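Local coordinates for odorant binding protein ASP5 (Apis mellifera, PDB 3R72) that probably binds small hydrophobic odorant molecules in a helix-lined pocket and carries them in the bee antenna, at residues L20-I25 against T48-K53; D31-G36 against K103-V108; F63-I68 against E86-C91; R92-T97 against V108-K113. All coordinates share one frame; numbering follows the deposited sequence.

Contact 1: L20-I25 against T48-K53; sequences LQKIAI and TTCIMK. With NBB (N-butyl-benzenesulfonamide), chain B.
I23 and C50 bring the end of helix 5-23 up to helix 42-54, their CA atoms 8.2 Å apart at the closest backbone approach. Helix 5-23 stops here: A24 swings to a left-handed backbone conformation (phi 65°), while A24 N still bonds to L20 O. Only a small surface at the outside of the protein is buried, with no hydrogen bond across. I23 reaches over with CG1, which lies 4.4 Å from C50 CB. K22 runs extended along the sulfur, its CD 4.2 Å from C50 SG, so that its aliphatic part makes the contact. C50 holds SG anti to the backbone N (chi1 -179°), directed at helix 5-23, where it is joined to C19. This is one of the three disulfides of the PBP/GOBP family fold; together they pair the six cysteines in the order first-third, second-fifth, fourth-sixth. T48 and T49, on other sides of helix 42-54, turn their hydroxyls to T104 of helix 100-114. M52 also faces inward, toward the ligand pocket: a bend at chi3 (69°) brings the methyl group CE to 3.4 Å from NBB O1S, with CG 3.6 Å from the same sulfonyl oxygen. These are packing contacts; the ligand is hydrogen-bonded to T57 OG1. Were M52 cut back to an alanine, one side of the sulfonamide group would probably lose its packing partner and the ligand be freer to shift. The S-methyl end of M52 also packs on F63 and on the pocket residue I68.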
# COMPACT_ATOMS: atom_id res chain seq x y z
N LEU A 20 -3.31 12.68 -3.00
CA LEU A 20 -2.69 13.80 -2.26
C LEU A 20 -3.58 15.02 -2.28
O LEU A 20 -3.71 15.75 -1.29
CB LEU A 20 -1.32 14.21 -2.82
CG LEU A 20 -0.07 13.42 -2.47
CD1 LEU A 20 1.15 13.98 -3.19
CD2 LEU A 20 0.19 13.35 -0.97
N GLN A 21 -4.17 15.26 -3.45
CA GLN A 21 -5.05 16.40 -3.67
C GLN A 21 -6.34 16.23 -2.87
O GLN A 21 -6.80 17.17 -2.21
CB GLN A 21 -5.36 16.53 -5.16
N LYS A 22 -6.93 15.04 -2.92
CA LYS A 22 -8.19 14.73 -2.24
C LYS A 22 -8.08 14.78 -0.70
O LYS A 22 -8.94 15.34 -0.00
CB LYS A 22 -8.66 13.35 -2.69
CG LYS A 22 -9.87 12.80 -1.98
CD LYS A 22 -10.36 11.54 -2.69
CE LYS A 22 -11.63 10.99 -2.05
NZ LYS A 22 -12.01 9.68 -2.67
N ILE A 23 -7.00 14.19 -0.19
CA ILE A 23 -6.75 14.12 1.25
C ILE A 23 -6.05 15.37 1.84
O ILE A 23 -6.10 15.59 3.05
CB ILE A 23 -5.97 12.82 1.58
CG1 ILE A 23 -6.76 11.58 1.13
CG2 ILE A 23 -5.66 12.72 3.07
CD1 ILE A 23 -8.15 11.48 1.72
N ALA A 24 -5.42 16.19 1.00
CA ALA A 24 -4.84 17.47 1.43
C ALA A 24 -3.68 17.32 2.43
O ALA A 24 -3.55 18.07 3.40
CB ALA A 24 -5.93 18.43 1.95
N ILE A 25 -2.80 16.37 2.13
CA ILE A 25 -1.54 16.20 2.83
C ILE A 25 -0.41 16.42 1.86
O ILE A 25 -0.63 16.61 0.66
CB ILE A 25 -1.40 14.82 3.52
CG1 ILE A 25 -1.54 13.68 2.52
CG2 ILE A 25 -2.42 14.70 4.63
CD1 ILE A 25 -1.16 12.32 3.07
N THR A 48 -3.64 6.20 2.74
CA THR A 48 -3.44 4.79 2.42
C THR A 48 -4.72 4.13 1.96
O THR A 48 -4.70 3.29 1.06
CB THR A 48 -2.73 3.98 3.53
OG1 THR A 48 -3.56 3.81 4.69
CG2 THR A 48 -1.39 4.60 3.91
N THR A 49 -5.83 4.48 2.59
CA THR A 49 -7.11 3.93 2.18
C THR A 49 -7.50 4.39 0.77
O THR A 49 -8.02 3.60 -0.01
CB THR A 49 -8.23 4.31 3.16
OG1 THR A 49 -7.75 4.17 4.50
CG2 THR A 49 -9.48 3.46 2.93
N CYS A 50 -7.24 5.65 0.47
CA CYS A 50 -7.53 6.20 -0.85
C CYS A 50 -6.80 5.39 -1.93
O CYS A 50 -7.41 4.99 -2.93
CB CYS A 50 -7.14 7.68 -0.89
SG CYS A 50 -7.44 8.54 -2.46
N ILE A 51 -5.52 5.12 -1.70
CA ILE A 51 -4.72 4.38 -2.66
C ILE A 51 -5.20 2.94 -2.77
O ILE A 51 -5.37 2.41 -3.87
CB ILE A 51 -3.22 4.42 -2.27
CG1 ILE A 51 -2.65 5.83 -2.42
CG2 ILE A 51 -2.40 3.42 -3.06
CD1 ILE A 51 -2.54 6.35 -3.85
N MET A 52 -5.42 2.27 -1.63
CA MET A 52 -5.85 0.87 -1.71
C MET A 52 -7.22 0.75 -2.36
O MET A 52 -7.50 -0.22 -3.08
CB MET A 52 -5.81 0.19 -0.34
CG MET A 52 -4.39 0.05 0.17
SD MET A 52 -4.17 -0.94 1.66
CE MET A 52 -4.54 -2.57 1.07
N LYS A 53 -8.10 1.72 -2.14
CA LYS A 53 -9.38 1.68 -2.84
C LYS A 53 -9.23 1.84 -4.35
O LYS A 53 -9.93 1.16 -5.11
CB LYS A 53 -10.37 2.70 -2.25
CG LYS A 53 -10.92 2.27 -0.90
CD LYS A 53 -12.06 3.14 -0.45
CE LYS A 53 -12.73 2.55 0.79
NZ LYS A 53 -14.12 3.04 1.00
O1S NBB B . -2.55 -2.38 -1.69
S NBB B . -1.28 -2.01 -2.20
O2S NBB B . -1.20 -0.69 -2.76
N10 NBB B . -0.91 -3.07 -3.34
C11 NBB B . -0.91 -4.49 -3.05
C12 NBB B . 0.18 -5.22 -3.80
C13 NBB B . 1.59 -4.90 -3.31
C14 NBB B . 1.85 -5.51 -1.95
C4 NBB B . -0.16 -2.16 -1.01
C5 NBB B . 1.16 -1.80 -1.28
C6 NBB B . 2.15 -1.91 -0.30
C1 NBB B . 1.85 -2.38 0.97
C2 NBB B . 0.55 -2.72 1.26
C3 NBB B . -0.44 -2.62 0.30

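Contact 2: D31-G36 against K103-V108; sequences DGMRRG and KTYQYV. With NBB (N-butyl-benzenesulfonamide), chain B.
M33 meets Y105 through a Met-aromatic contact: its sulfur lies 4.1 Å from Y105 CE1 and 5.3 Å from the ring centroid, 74° off the ring normal, an oblique approach. The thioether gets there because the M33 chain is stretched through chi2 (-171°) before it bends at chi3. Aliphatic packing comes second. V108 points toward the same methionine, and M33 SD stands 4.4 Å from V108 CG1, so the sulfur meets the ring and the valine methyl group in directions roughly at right angles. One polar end is involved: Y105 OH is hydrogen-bonded to P39 O, which settles the phenolic end of a buried ring. In 31-36, G36, with positive phi, closes the turn as the C-prime residue of a Schellman motif, its N bonded to M33 O. The remaining contacts are with the ligand. V108 turns its other methyl group, CG2, to NBB C2 at 4.1 Å, while Y107 brings CE2 to within 3.8 Å of the same carbon and has NBB C3 in the plane of its ring, at the edge. Helix 100-114 thus has one side against the M33 turn and another against the bound benzenesulfonamide, an arrangement in keeping with the hydrophobic, helix-lined pocket of the PBP/GOBP odorant-binding fold.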
# COMPACT_ATOMS: atom_id res chain seq x y z
N ASP A 31 6.00 10.27 1.40
CA ASP A 31 7.36 9.75 1.21
C ASP A 31 8.01 9.27 2.50
O ASP A 31 8.89 8.41 2.49
CB ASP A 31 8.27 10.81 0.59
CG ASP A 31 8.06 11.00 -0.88
OD1 ASP A 31 7.68 10.03 -1.57
OD2 ASP A 31 8.32 12.13 -1.34
N GLY A 32 7.58 9.82 3.63
CA GLY A 32 8.13 9.42 4.91
C GLY A 32 7.91 7.95 5.23
O GLY A 32 8.72 7.34 5.92
N MET A 33 6.83 7.36 4.73
CA MET A 33 6.56 5.95 5.02
C MET A 33 7.70 5.03 4.56
O MET A 33 8.05 4.08 5.26
CB MET A 33 5.22 5.51 4.43
CG MET A 33 4.02 6.21 5.07
SD MET A 33 2.43 5.51 4.57
CE MET A 33 2.35 6.01 2.84
N ARG A 34 8.29 5.32 3.40
CA ARG A 34 9.39 4.51 2.90
C ARG A 34 10.64 4.61 3.79
O ARG A 34 11.48 3.69 3.81
CB ARG A 34 9.70 4.89 1.45
CG ARG A 34 8.61 4.43 0.46
CD ARG A 34 8.65 5.25 -0.83
NE ARG A 34 7.52 4.99 -1.72
CZ ARG A 34 7.36 5.58 -2.91
NH1 ARG A 34 8.25 6.46 -3.36
NH2 ARG A 34 6.30 5.29 -3.66
N ARG A 35 10.74 5.71 4.54
CA ARG A 35 11.79 5.94 5.53
C ARG A 35 11.41 5.36 6.90
O ARG A 35 12.14 5.54 7.87
CB ARG A 35 12.07 7.46 5.67
CG ARG A 35 12.36 8.22 4.37
CD ARG A 35 12.75 9.69 4.62
NE ARG A 35 11.61 10.61 4.70
CZ ARG A 35 11.04 11.25 3.66
NH1 ARG A 35 11.49 11.06 2.42
NH2 ARG A 35 10.00 12.08 3.86
N GLY A 36 10.27 4.68 6.99
CA GLY A 36 9.80 4.13 8.26
C GLY A 36 9.13 5.15 9.17
O GLY A 36 8.93 4.88 10.36
N LYS A 103 -7.15 0.80 9.69
CA LYS A 103 -6.90 -0.57 9.25
C LYS A 103 -5.90 -0.62 8.10
O LYS A 103 -4.94 -1.40 8.14
CB LYS A 103 -8.19 -1.24 8.83
CG LYS A 103 -9.14 -1.56 9.98
CD LYS A 103 -10.28 -2.46 9.52
CE LYS A 103 -11.27 -2.73 10.63
NZ LYS A 103 -12.60 -3.16 10.12
N THR A 104 -6.13 0.15 7.05
CA THR A 104 -5.20 0.10 5.93
C THR A 104 -3.81 0.57 6.34
O THR A 104 -2.81 0.01 5.90
CB THR A 104 -5.70 0.86 4.68
OG1 THR A 104 -5.87 2.25 4.96
CG2 THR A 104 -6.99 0.28 4.19
N TYR A 105 -3.73 1.58 7.20
CA TYR A 105 -2.43 2.05 7.66
C TYR A 105 -1.68 0.96 8.43
O TYR A 105 -0.48 0.79 8.25
CB TYR A 105 -2.60 3.25 8.54
CG TYR A 105 -1.38 4.09 8.83
CD1 TYR A 105 -0.66 4.71 7.82
CD2 TYR A 105 -1.00 4.36 10.14
CE1 TYR A 105 0.38 5.57 8.10
CE2 TYR A 105 0.04 5.22 10.43
CZ TYR A 105 0.72 5.81 9.40
OH TYR A 105 1.74 6.69 9.62
N GLN A 106 -2.39 0.22 9.27
CA GLN A 106 -1.80 -0.89 9.99
C GLN A 106 -1.29 -1.96 9.02
O GLN A 106 -0.23 -2.54 9.22
CB GLN A 106 -2.81 -1.50 10.96
CG GLN A 106 -3.17 -0.62 12.17
CD GLN A 106 -4.53 -0.96 12.76
OE1 GLN A 106 -5.02 -2.08 12.59
NE2 GLN A 106 -5.15 0.01 13.42
N TYR A 107 -2.05 -2.24 7.97
CA TYR A 107 -1.65 -3.24 6.98
C TYR A 107 -0.38 -2.81 6.25
O TYR A 107 0.56 -3.59 6.06
CB TYR A 107 -2.82 -3.49 6.00
CG TYR A 107 -2.48 -4.56 5.00
CD1 TYR A 107 -2.57 -5.90 5.37
CD2 TYR A 107 -2.02 -4.27 3.74
CE1 TYR A 107 -2.21 -6.91 4.53
CE2 TYR A 107 -1.67 -5.29 2.88
CZ TYR A 107 -1.75 -6.61 3.29
OH TYR A 107 -1.36 -7.62 2.46
N VAL A 108 -0.33 -1.54 5.85
CA VAL A 108 0.85 -0.98 5.20
C VAL A 108 2.08 -1.09 6.13
O VAL A 108 3.15 -1.47 5.68
CB VAL A 108 0.58 0.48 4.76
CG1 VAL A 108 1.86 1.15 4.27
CG2 VAL A 108 -0.50 0.49 3.67
O1S NBB B . -2.55 -2.38 -1.69
S NBB B . -1.28 -2.01 -2.20
O2S NBB B . -1.20 -0.69 -2.76
N10 NBB B . -0.91 -3.07 -3.34
C11 NBB B . -0.91 -4.49 -3.05
C12 NBB B . 0.18 -5.22 -3.80
C13 NBB B . 1.59 -4.90 -3.31
C14 NBB B . 1.85 -5.51 -1.95
C4 NBB B . -0.16 -2.16 -1.01
C5 NBB B . 1.16 -1.80 -1.28
C6 NBB B . 2.15 -1.91 -0.30
C1 NBB B . 1.85 -2.38 0.97
C2 NBB B . 0.55 -2.72 1.26
C3 NBB B . -0.44 -2.62 0.30

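Contact 3: F63-I68 against E86-C91; sequences FDFDMI and EIVAVC
This is a buried, wholly apolar contact between two consecutive helices, made where the first turn of helix 65-75 meets the last turns of helix 81-91. V88 is the residue of helix 81-91 that does the touching, and it faces both I68 and F65. The two beta-branched side chains cross at an angle: I68 CG2 sits 3.6 Å from V88 CG2 and 4.1 Å from V88 CG1, close to both methyl groups at once. I68 has CG1 beside the backbone N (chi1 -71°) and CG2 anti to it; CG2, the branch that meets V88, is also the part of I68 nearest bound NBB, with CD1 farther from the ligand. In this helical PBP/GOBP fold the pair therefore joins helix-to-helix packing to the pocket wall. F65 approaches more loosely, with CD1 4.4 Å from V88 CG1, and F63 CB lies over one face of the phenyl ring. The helix start that presents F65 and I68 is fixed by an N-cap. D64 OD1 accepts from M67 N at 3.0 Å in a nearly straight bond (159°), though the N-H comes from well above the carboxylate plane. Just ahead of it, F63 ends the short two-stranded hairpin (58-59 with 62-63) of this chain, and its ring meets that of Y107. C91, at the far end of helix 81-91, takes little part against helix 65-75.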
# COMPACT_ATOMS: atom_id res chain seq x y z
N PHE A 63 -10.16 -5.68 3.43
CA PHE A 63 -9.13 -6.00 2.46
C PHE A 63 -9.65 -6.99 1.45
O PHE A 63 -10.47 -7.85 1.79
CB PHE A 63 -7.90 -6.57 3.17
CG PHE A 63 -7.29 -5.60 4.12
CD1 PHE A 63 -6.48 -4.57 3.66
CD2 PHE A 63 -7.63 -5.61 5.45
CE1 PHE A 63 -5.98 -3.62 4.51
CE2 PHE A 63 -7.12 -4.65 6.31
CZ PHE A 63 -6.30 -3.66 5.85
N ASP A 64 -9.17 -6.88 0.22
CA ASP A 64 -9.42 -7.88 -0.79
C ASP A 64 -8.09 -8.57 -1.05
O ASP A 64 -7.28 -8.09 -1.84
CB ASP A 64 -10.01 -7.26 -2.07
CG ASP A 64 -10.37 -8.30 -3.09
OD1 ASP A 64 -9.75 -9.38 -3.06
OD2 ASP A 64 -11.24 -8.05 -3.95
N PHE A 65 -7.85 -9.65 -0.32
CA PHE A 65 -6.55 -10.30 -0.41
C PHE A 65 -6.34 -10.99 -1.75
O PHE A 65 -5.20 -11.05 -2.20
CB PHE A 65 -6.28 -11.25 0.77
CG PHE A 65 -6.17 -10.54 2.08
CD1 PHE A 65 -5.12 -9.67 2.33
CD2 PHE A 65 -7.13 -10.71 3.07
CE1 PHE A 65 -5.05 -8.99 3.55
CE2 PHE A 65 -7.04 -10.04 4.27
CZ PHE A 65 -6.02 -9.19 4.50
N ASP A 66 -7.40 -11.45 -2.41
CA ASP A 66 -7.22 -11.99 -3.76
C ASP A 66 -6.67 -10.89 -4.69
O ASP A 66 -5.79 -11.15 -5.50
CB ASP A 66 -8.54 -12.53 -4.34
CG ASP A 66 -9.02 -13.83 -3.70
OD1 ASP A 66 -8.31 -14.43 -2.86
OD2 ASP A 66 -10.13 -14.26 -4.08
N MET A 67 -7.19 -9.68 -4.56
CA MET A 67 -6.72 -8.58 -5.40
C MET A 67 -5.34 -8.08 -4.99
O MET A 67 -4.57 -7.68 -5.85
CB MET A 67 -7.73 -7.43 -5.40
CG MET A 67 -7.33 -6.33 -6.34
SD MET A 67 -7.25 -6.84 -8.08
CE MET A 67 -8.98 -6.69 -8.52
N ILE A 68 -5.00 -8.14 -3.70
CA ILE A 68 -3.64 -7.82 -3.27
C ILE A 68 -2.65 -8.76 -3.97
O ILE A 68 -1.64 -8.31 -4.50
CB ILE A 68 -3.52 -7.87 -1.73
CG1 ILE A 68 -4.26 -6.67 -1.14
CG2 ILE A 68 -2.07 -7.87 -1.30
CD1 ILE A 68 -4.48 -6.69 0.35
N GLU A 86 4.77 -14.13 0.32
CA GLU A 86 5.06 -14.49 1.70
C GLU A 86 4.78 -13.34 2.66
O GLU A 86 4.33 -13.57 3.78
CB GLU A 86 6.49 -15.00 1.83
CG GLU A 86 6.68 -16.33 1.14
CD GLU A 86 8.07 -16.86 1.27
OE1 GLU A 86 8.22 -17.89 1.91
OE2 GLU A 86 9.02 -16.29 0.71
N ILE A 87 5.01 -12.10 2.22
CA ILE A 87 4.65 -10.95 3.04
C ILE A 87 3.14 -10.85 3.21
O ILE A 87 2.65 -10.66 4.32
CB ILE A 87 5.24 -9.64 2.47
CG1 ILE A 87 6.77 -9.66 2.55
CG2 ILE A 87 4.67 -8.43 3.23
CD1 ILE A 87 7.44 -8.47 1.85
N VAL A 88 2.40 -10.99 2.12
CA VAL A 88 0.93 -10.99 2.21
C VAL A 88 0.44 -12.13 3.10
O VAL A 88 -0.47 -11.95 3.93
CB VAL A 88 0.29 -11.08 0.82
CG1 VAL A 88 -1.23 -11.16 0.94
CG2 VAL A 88 0.70 -9.86 -0.03
N ALA A 89 1.07 -13.29 2.97
CA ALA A 89 0.66 -14.44 3.77
C ALA A 89 0.78 -14.17 5.27
O ALA A 89 -0.06 -14.61 6.05
CB ALA A 89 1.49 -15.65 3.41
N VAL A 90 1.82 -13.43 5.67
CA VAL A 90 1.95 -13.01 7.07
C VAL A 90 0.93 -11.93 7.41
O VAL A 90 0.16 -12.04 8.37
CB VAL A 90 3.38 -12.52 7.36
CG1 VAL A 90 3.47 -11.86 8.74
CG2 VAL A 90 4.37 -13.69 7.26
N CYS A 91 0.92 -10.86 6.64
CA CYS A 91 0.14 -9.69 7.02
C CYS A 91 -1.36 -9.91 6.96
O CYS A 91 -2.10 -9.26 7.70
CB CYS A 91 0.56 -8.47 6.19
SG CYS A 91 2.27 -7.98 6.61

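Contact 4: R92-T97 against V108-K113; sequences RNEEYT and VQCHYK. With NBB (N-butyl-benzenesulfonamide), chain B.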
# COMPACT_ATOMS: atom_id res chain seq x y z
N ARG A 92 -1.83 -10.85 6.13
CA ARG A 92 -3.27 -11.08 6.03
C ARG A 92 -3.84 -11.66 7.32
O ARG A 92 -5.05 -11.62 7.52
CB ARG A 92 -3.63 -12.00 4.86
CG ARG A 92 -3.16 -13.43 5.03
CD ARG A 92 -3.42 -14.27 3.78
NE ARG A 92 -4.85 -14.36 3.53
CZ ARG A 92 -5.43 -14.41 2.33
NH1 ARG A 92 -4.71 -14.42 1.23
NH2 ARG A 92 -6.76 -14.43 2.25
N ASN A 93 -2.99 -12.28 8.13
CA ASN A 93 -3.43 -12.94 9.36
C ASN A 93 -3.26 -12.13 10.64
O ASN A 93 -3.53 -12.62 11.73
CB ASN A 93 -2.82 -14.33 9.46
CG ASN A 93 -3.53 -15.32 8.56
OD1 ASN A 93 -4.73 -15.16 8.29
ND2 ASN A 93 -2.83 -16.34 8.10
N GLU A 94 -2.83 -10.88 10.51
CA GLU A 94 -2.83 -9.93 11.63
C GLU A 94 -4.22 -9.31 11.74
O GLU A 94 -4.87 -9.06 10.73
CB GLU A 94 -1.77 -8.85 11.37
CG GLU A 94 -1.66 -7.76 12.43
CD GLU A 94 -0.52 -6.77 12.15
OE1 GLU A 94 0.53 -7.21 11.65
OE2 GLU A 94 -0.68 -5.56 12.44
N GLU A 95 -4.71 -9.10 12.96
CA GLU A 95 -5.99 -8.43 13.15
C GLU A 95 -5.81 -6.94 12.91
O GLU A 95 -4.88 -6.33 13.44
CB GLU A 95 -6.54 -8.66 14.56
CG GLU A 95 -7.87 -7.94 14.79
CD GLU A 95 -8.42 -8.18 16.17
OE1 GLU A 95 -7.86 -7.63 17.14
OE2 GLU A 95 -9.43 -8.90 16.27
N TYR A 96 -6.72 -6.35 12.13
CA TYR A 96 -6.73 -4.91 11.89
C TYR A 96 -7.95 -4.31 12.56
O TYR A 96 -9.03 -4.87 12.50
CB TYR A 96 -6.67 -4.63 10.38
CG TYR A 96 -5.37 -5.17 9.82
CD1 TYR A 96 -4.17 -4.62 10.20
CD2 TYR A 96 -5.34 -6.30 9.01
CE1 TYR A 96 -2.97 -5.14 9.77
CE2 TYR A 96 -4.14 -6.84 8.59
CZ TYR A 96 -2.96 -6.23 8.95
OH TYR A 96 -1.74 -6.74 8.55
N THR A 97 -7.75 -3.19 13.25
CA THR A 97 -8.77 -2.61 14.10
C THR A 97 -8.92 -1.14 13.80
O THR A 97 -8.07 -0.50 13.19
CB THR A 97 -8.41 -2.76 15.58
OG1 THR A 97 -7.17 -2.09 15.82
CG2 THR A 97 -8.30 -4.22 15.97
N VAL A 108 -0.33 -1.54 5.85
CA VAL A 108 0.85 -0.98 5.20
C VAL A 108 2.08 -1.09 6.13
O VAL A 108 3.15 -1.47 5.68
CB VAL A 108 0.58 0.48 4.76
CG1 VAL A 108 1.86 1.15 4.27
CG2 VAL A 108 -0.50 0.49 3.67
N GLN A 109 1.91 -0.78 7.40
CA GLN A 109 2.99 -0.92 8.38
C GLN A 109 3.43 -2.38 8.52
O GLN A 109 4.63 -2.64 8.68
CB GLN A 109 2.57 -0.39 9.74
CG GLN A 109 2.52 1.11 9.80
CD GLN A 109 1.85 1.59 11.06
OE1 GLN A 109 0.62 1.70 11.13
NE2 GLN A 109 2.65 1.88 12.07
N CYS A 110 2.51 -3.33 8.46
CA CYS A 110 2.89 -4.74 8.51
C CYS A 110 3.77 -5.09 7.32
O CYS A 110 4.79 -5.76 7.47
CB CYS A 110 1.65 -5.63 8.53
SG CYS A 110 2.04 -7.40 8.59
N HIS A 111 3.42 -4.61 6.14
CA HIS A 111 4.24 -4.85 4.96
C HIS A 111 5.64 -4.25 5.14
O HIS A 111 6.65 -4.90 4.83
CB HIS A 111 3.56 -4.24 3.74
CG HIS A 111 2.80 -5.24 2.93
ND1 HIS A 111 1.60 -5.81 3.28
CD2 HIS A 111 3.11 -5.74 1.72
CE1 HIS A 111 1.21 -6.64 2.32
NE2 HIS A 111 2.12 -6.61 1.36
N TYR A 112 5.72 -3.01 5.61
CA TYR A 112 7.00 -2.37 5.87
C TYR A 112 7.85 -3.22 6.81
O TYR A 112 9.03 -3.48 6.53
CB TYR A 112 6.78 -0.97 6.47
CG TYR A 112 8.09 -0.26 6.76
CD1 TYR A 112 8.73 0.51 5.80
CD2 TYR A 112 8.71 -0.40 7.99
CE1 TYR A 112 9.94 1.12 6.05
CE2 TYR A 112 9.92 0.20 8.24
CZ TYR A 112 10.52 0.97 7.28
OH TYR A 112 11.73 1.58 7.51
N LYS A 113 7.26 -3.65 7.92
CA LYS A 113 8.00 -4.38 8.93
C LYS A 113 8.60 -5.68 8.39
O LYS A 113 9.68 -6.09 8.81
CB LYS A 113 7.11 -4.65 10.14
CG LYS A 113 6.92 -3.41 10.98
CD LYS A 113 6.26 -3.75 12.31
CE LYS A 113 5.68 -2.51 13.00
NZ LYS A 113 4.85 -2.90 14.17
O1S NBB B . -2.55 -2.38 -1.69
S NBB B . -1.28 -2.01 -2.20
O2S NBB B . -1.20 -0.69 -2.76
N10 NBB B . -0.91 -3.07 -3.34
C11 NBB B . -0.91 -4.49 -3.05
C12 NBB B . 0.18 -5.22 -3.80
C13 NBB B . 1.59 -4.90 -3.31
C14 NBB B . 1.85 -5.51 -1.95
C4 NBB B . -0.16 -2.16 -1.01
C5 NBB B . 1.16 -1.80 -1.28
C6 NBB B . 2.15 -1.91 -0.30
C1 NBB B . 1.85 -2.38 0.97
C2 NBB B . 0.55 -2.72 1.26
C3 NBB B . -0.44 -2.62 0.30
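E94 and Y96 converge on C110 from a loop without regular structure. Y96 comes end-on: its OH is 3.6 Å from C110 CB and 3.8 Å from C110 SG, and the hydroxyl is hydrogen-bonded to C91 O. The tyrosine ring has the carbonyl carbon of E94 over one face, toward its rim, so the loop folds back on its own aromatic side chain. E94 reaches the sulfur with its carboxylate, an extended chain placing OE1 3.4 Å from C110 SG in one of two conformers, so this approach is doubtful. The sulfur of C110 is directed toward the loop side and bound to C91 at the end of helix 81-91. H111, the next residue along the helix, belongs to the ligand side. One face of its ring takes NBB C2, 3.7 Å above the plane and over its centre, with the benzene ring tilted steeply against it, while the butyl end of the ligand comes near the same imidazole. Replacing H111 by a glycine would probably leave that edge of the benzene ring without the imidazole face beneath it and open a gap beside I87 and V88. One turn of helix 100-114 therefore joins a covalently tied outer wall to an inner aromatic surface. No hydrogen bond or salt bridge spans the two segments; the loop's polar ties go to neighbouring elements, as when T97 O accepts from Q106 NE2, so the contact itself rests on packing against the disulfide.

How the contacts relate
Contact 1 lies at the surface and contact 4 is partly buried; both gather round a disulfide cysteine, C50 or C110. Contacts 2 and 3 are buried and apolar, the former with a methionine sulfur beside an aromatic ring, the latter with branched aliphatic groups. Helix 100-114 serves both contact 2 and contact 4, which share V108. Contact 3 is tied to contact 4 by the C91-C110 disulfide, and contact 1 to contact 2 by the threonine hydroxyls of T48, T49 and T104. All four have a pocket residue, M52, Y107, I68 or H111, so these walls round NBB come from three helices, 42-54, 65-75 and 100-114.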